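Local coordinates for extracellular solute-binding protein, family 3 (Methylophaga aminisulfidivorans MP, PDB 5SV6) that is of unknown function but has a periplasmic binding protein-like architecture and is probably associated with the methanol dehydrogenase system, at residues 141-146 with 247-252. Numbering follows the deposited sequence.
Sequences KNWQSP and VRQQFE
Trp-143 and Gln-249 make the whole of this contact, joined by one hydrogen bond between buried side chains. The indole NE1 of Trp-143 donates to OE1 of Gln-249 at 3.2 Å, a somewhat bent bond with 147° at the hydrogen. The oxygen sits at the pyrrole edge of the indole, close to the ring plane, with CD1 of Trp-143 3.8 Å from the same OE1. Seen from the glutamine, the geometry is different: NE1 lies well above the carbonyl plane, not on a lone pair. The ring and amide planes are 77° apart, and the two flat groups do not stack.

The amide is held at its other end too. Gln-249 bends sharply at chi2 (-83°), which folds its end back so that NE2 reaches the backbone O of Val-247 at 3.0 Å. That bond is nearly straight and lies in the plane of the Gln-249 amide, though NE2 stands well above the carbonyl plane of Val-247. OE1 and NE2 each have a partner, and the flip of the amide is settled.

On the tryptophan side, the backbone turns through a type I beta turn from Asn-142 to Ser-145. OD1 of Asn-142 accepts a hydrogen bond from the backbone N of Gln-144 at 3.0 Å, an Asx turn, and Ser-145 then serves as N-cap of helix 146-149.

Phe-130 and His-213, from strands 118-133 and 211-215, meet the indole edge-to-face, while Met-165 of helix 161-168 and Ala-239 also touch it. Gln-249 lies at a break in strand 247-257, its backbone hydrogen-bonded to Tyr-128 and Glu-237. Within the periplasmic binding protein-like fold, one buried side-chain bond thus pins the irregular loop after strand 118-133 to an interrupted strand of the mixed sheet, beside helix 161-168.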
ATOM      1  N   LYS A 141      -8.136 -13.856 -13.157  1.00 13.79           N
ATOM      2  CA  LYS A 141      -6.806 -13.473 -13.600  1.00 17.18           C
ATOM      3  C   LYS A 141      -6.686 -11.964 -13.753  1.00 16.09           C
ATOM      4  O   LYS A 141      -5.604 -11.397 -13.603  1.00 15.50           O
ATOM      5  CB  LYS A 141      -6.491 -14.138 -14.941  1.00 17.75           C
ATOM      6  CG  LYS A 141      -6.301 -15.649 -14.859  1.00 22.17           C
ATOM      7  CD  LYS A 141      -4.875 -16.022 -14.452  1.00 26.33           C
ATOM      8  CE  LYS A 141      -4.519 -17.440 -14.894  1.00 29.11           C
ATOM      9  NZ  LYS A 141      -5.392 -18.470 -14.261  1.00 27.66           N
ATOM     10  N   ASN A 142      -7.803 -11.321 -14.063  1.00 13.06           N
ATOM     11  CA  ASN A 142      -7.781  -9.892 -14.338  1.00 13.43           C
ATOM     12  C   ASN A 142      -9.183  -9.315 -14.314  1.00 12.37           C
ATOM     13  O   ASN A 142     -10.146 -10.039 -14.060  1.00 14.80           O
ATOM     14  CB  ASN A 142      -7.082  -9.608 -15.681  1.00 14.90           C
ATOM     15  CG  ASN A 142      -7.763 -10.284 -16.859  1.00 16.13           C
ATOM     16  OD1 ASN A 142      -8.993 -10.343 -16.948  1.00 14.74           O
ATOM     17  ND2 ASN A 142      -6.955 -10.794 -17.784  1.00 18.96           N
ATOM     18  N   TRP A 143      -9.301  -8.020 -14.598  1.00 13.86           N
ATOM     19  CA  TRP A 143     -10.582  -7.324 -14.463  1.00 15.29           C
ATOM     20  C   TRP A 143     -11.631  -7.716 -15.500  1.00 18.62           C
ATOM     21  O   TRP A 143     -12.818  -7.413 -15.339  1.00 18.61           O
ATOM     22  CB  TRP A 143     -10.367  -5.807 -14.446  1.00 14.31           C
ATOM     23  CG  TRP A 143      -9.951  -5.293 -13.105  1.00 12.68           C
ATOM     24  CD1 TRP A 143      -8.720  -4.827 -12.745  1.00 14.74           C
ATOM     25  CD2 TRP A 143     -10.770  -5.209 -11.933  1.00 12.68           C
ATOM     26  NE1 TRP A 143      -8.726  -4.444 -11.426  1.00 12.02           N
ATOM     27  CE2 TRP A 143      -9.974  -4.668 -10.905  1.00 12.99           C
ATOM     28  CE3 TRP A 143     -12.101  -5.523 -11.659  1.00 12.65           C
ATOM     29  CZ2 TRP A 143     -10.469  -4.435  -9.616  1.00 11.61           C
ATOM     30  CZ3 TRP A 143     -12.593  -5.289 -10.370  1.00 12.94           C
ATOM     31  CH2 TRP A 143     -11.777  -4.754  -9.373  1.00  9.78           C
ATOM     32  N   GLN A 144     -11.201  -8.402 -16.555  1.00 19.13           N
ATOM     33  CA  GLN A 144     -12.131  -8.878 -17.575  1.00 21.03           C
ATOM     34  C   GLN A 144     -12.644 -10.295 -17.322  1.00 18.29           C
ATOM     35  O   GLN A 144     -13.412 -10.823 -18.121  1.00 19.83           O
ATOM     36  CB  GLN A 144     -11.518  -8.765 -18.982  1.00 20.73           C
ATOM     37  CG  GLN A 144     -11.650  -7.364 -19.575  1.00 26.49           C
ATOM     38  CD  GLN A 144     -11.022  -7.218 -20.962  1.00 34.56           C
ATOM     39  OE1 GLN A 144     -10.752  -8.205 -21.650  1.00 30.17           O
ATOM     40  NE2 GLN A 144     -10.791  -5.972 -21.377  1.00 31.76           N
ATOM     41  N   SER A 145     -12.237 -10.902 -16.207  1.00 15.73           N
ATOM     42  CA  SER A 145     -12.698 -12.247 -15.865  0.61 15.37           C
ATOM     43  C   SER A 145     -14.205 -12.296 -15.680  1.00 16.38           C
ATOM     44  O   SER A 145     -14.769 -11.535 -14.886  1.00 16.03           O
ATOM     45  CB  SER A 145     -12.015 -12.767 -14.601  0.61 16.24           C
ATOM     46  OG  SER A 145     -12.708 -13.897 -14.097  0.61 16.03           O
ATOM     47  N   PRO A 146     -14.871 -13.198 -16.414  1.00 15.58           N
ATOM     48  CA  PRO A 146     -16.326 -13.321 -16.299  1.00 18.82           C
ATOM     49  C   PRO A 146     -16.779 -13.684 -14.885  1.00 17.20           C
ATOM     50  O   PRO A 146     -17.893 -13.326 -14.506  1.00 16.32           O
ATOM     51  CB  PRO A 146     -16.656 -14.447 -17.286  1.00 20.57           C
ATOM     52  CG  PRO A 146     -15.558 -14.370 -18.307  1.00 17.63           C
ATOM     53  CD  PRO A 146     -14.329 -14.033 -17.502  1.00 16.82           C
ATOM     54  N   VAL A 247      -5.979   1.810 -16.879  1.00 18.68           N
ATOM     55  CA  VAL A 247      -5.851   2.099 -15.448  1.00 16.74           C
ATOM     56  C   VAL A 247      -4.681   1.316 -14.839  1.00 14.99           C
ATOM     57  O   VAL A 247      -4.722   0.089 -14.760  1.00 12.29           O
ATOM     58  CB  VAL A 247      -7.175   1.774 -14.705  1.00 15.71           C
ATOM     59  CG1 VAL A 247      -7.095   2.150 -13.224  1.00 15.90           C
ATOM     60  CG2 VAL A 247      -8.349   2.499 -15.371  1.00 17.80           C
ATOM     61  N   ARG A 248      -3.635   2.035 -14.436  1.00 12.18           N
ATOM     62  CA  ARG A 248      -2.439   1.422 -13.860  1.00 12.79           C
ATOM     63  C   ARG A 248      -2.752   0.691 -12.556  1.00 12.05           C
ATOM     64  O   ARG A 248      -3.438   1.230 -11.691  1.00 13.35           O
ATOM     65  CB  ARG A 248      -1.362   2.492 -13.621  1.00 14.08           C
ATOM     66  CG  ARG A 248      -0.094   1.971 -12.956  1.00 13.40           C
ATOM     67  CD  ARG A 248       1.024   3.020 -12.985  1.00 16.35           C
ATOM     68  NE  ARG A 248       1.614   3.112 -14.315  1.00 15.64           N
ATOM     69  CZ  ARG A 248       2.540   2.271 -14.771  1.00 18.75           C
ATOM     70  NH1 ARG A 248       2.986   1.277 -14.000  1.00 15.06           N
ATOM     71  NH2 ARG A 248       3.022   2.421 -15.996  1.00 14.49           N
ATOM     72  N   GLN A 249      -2.262  -0.538 -12.423  1.00 12.61           N
ATOM     73  CA  GLN A 249      -2.492  -1.337 -11.212  1.00 10.42           C
ATOM     74  C   GLN A 249      -1.188  -1.675 -10.499  1.00 10.96           C
ATOM     75  O   GLN A 249      -1.209  -2.235  -9.401  1.00  9.85           O
ATOM     76  CB  GLN A 249      -3.185  -2.651 -11.568  1.00 11.07           C
ATOM     77  CG  GLN A 249      -4.311  -2.512 -12.563  1.00 16.37           C
ATOM     78  CD  GLN A 249      -5.604  -2.097 -11.918  1.00 15.87           C
ATOM     79  OE1 GLN A 249      -6.071  -2.739 -10.980  1.00 15.93           O
ATOM     80  NE2 GLN A 249      -6.205  -1.019 -12.426  1.00 15.25           N
ATOM     81  N   GLN A 250      -0.063  -1.364 -11.140  1.00  9.91           N
ATOM     82  CA  GLN A 250       1.263  -1.658 -10.595  1.00 10.34           C
ATOM     83  C   GLN A 250       2.057  -0.364 -10.450  1.00 11.37           C
ATOM     84  O   GLN A 250       2.063   0.461 -11.356  1.00  9.47           O
ATOM     85  CB  GLN A 250       2.022  -2.631 -11.507  1.00 10.96           C
ATOM     86  CG  GLN A 250       1.413  -4.019 -11.590  1.00  9.70           C
ATOM     87  CD  GLN A 250       2.183  -4.949 -12.521  1.00 14.70           C
ATOM     88  OE1 GLN A 250       3.332  -4.681 -12.883  1.00 12.02           O
ATOM     89  NE2 GLN A 250       1.564  -6.063 -12.883  1.00 12.06           N
ATOM     90  N   PHE A 251       2.731  -0.189  -9.314  1.00  9.24           N
ATOM     91  CA  PHE A 251       3.390   1.085  -9.011  1.00  9.99           C
ATOM     92  C   PHE A 251       4.786   0.901  -8.418  1.00  8.84           C
ATOM     93  O   PHE A 251       4.975   0.109  -7.487  1.00  8.37           O
ATOM     94  CB  PHE A 251       2.536   1.903  -8.030  1.00  9.31           C
ATOM     95  CG  PHE A 251       1.191   2.302  -8.589  1.00 11.37           C
ATOM     96  CD1 PHE A 251       1.011   3.558  -9.160  1.00 11.30           C
ATOM     97  CD2 PHE A 251       0.124   1.416  -8.567  1.00 10.33           C
ATOM     98  CE1 PHE A 251      -0.213   3.921  -9.703  1.00 11.35           C
ATOM     99  CE2 PHE A 251      -1.111   1.772  -9.106  1.00 10.83           C
ATOM    100  CZ  PHE A 251      -1.280   3.029  -9.673  1.00 10.99           C
ATOM    101  N   GLU A 252       5.751   1.653  -8.945  1.00  9.67           N
ATOM    102  CA  GLU A 252       7.089   1.694  -8.365  1.00 11.12           C
ATOM    103  C   GLU A 252       7.045   2.531  -7.090  1.00  9.53           C
ATOM    104  O   GLU A 252       6.396   3.580  -7.048  1.00  8.96           O
ATOM    105  CB  GLU A 252       8.102   2.284  -9.353  1.00 11.57           C
ATOM    106  CG  GLU A 252       8.396   1.378 -10.547  1.00 14.12           C
ATOM    107  CD  GLU A 252       9.352   2.018 -11.539  1.00 21.93           C
ATOM    108  OE1 GLU A 252       9.522   3.256 -11.505  1.00 22.74           O
ATOM    109  OE2 GLU A 252       9.955   1.280 -12.338  1.00 26.45           O
TER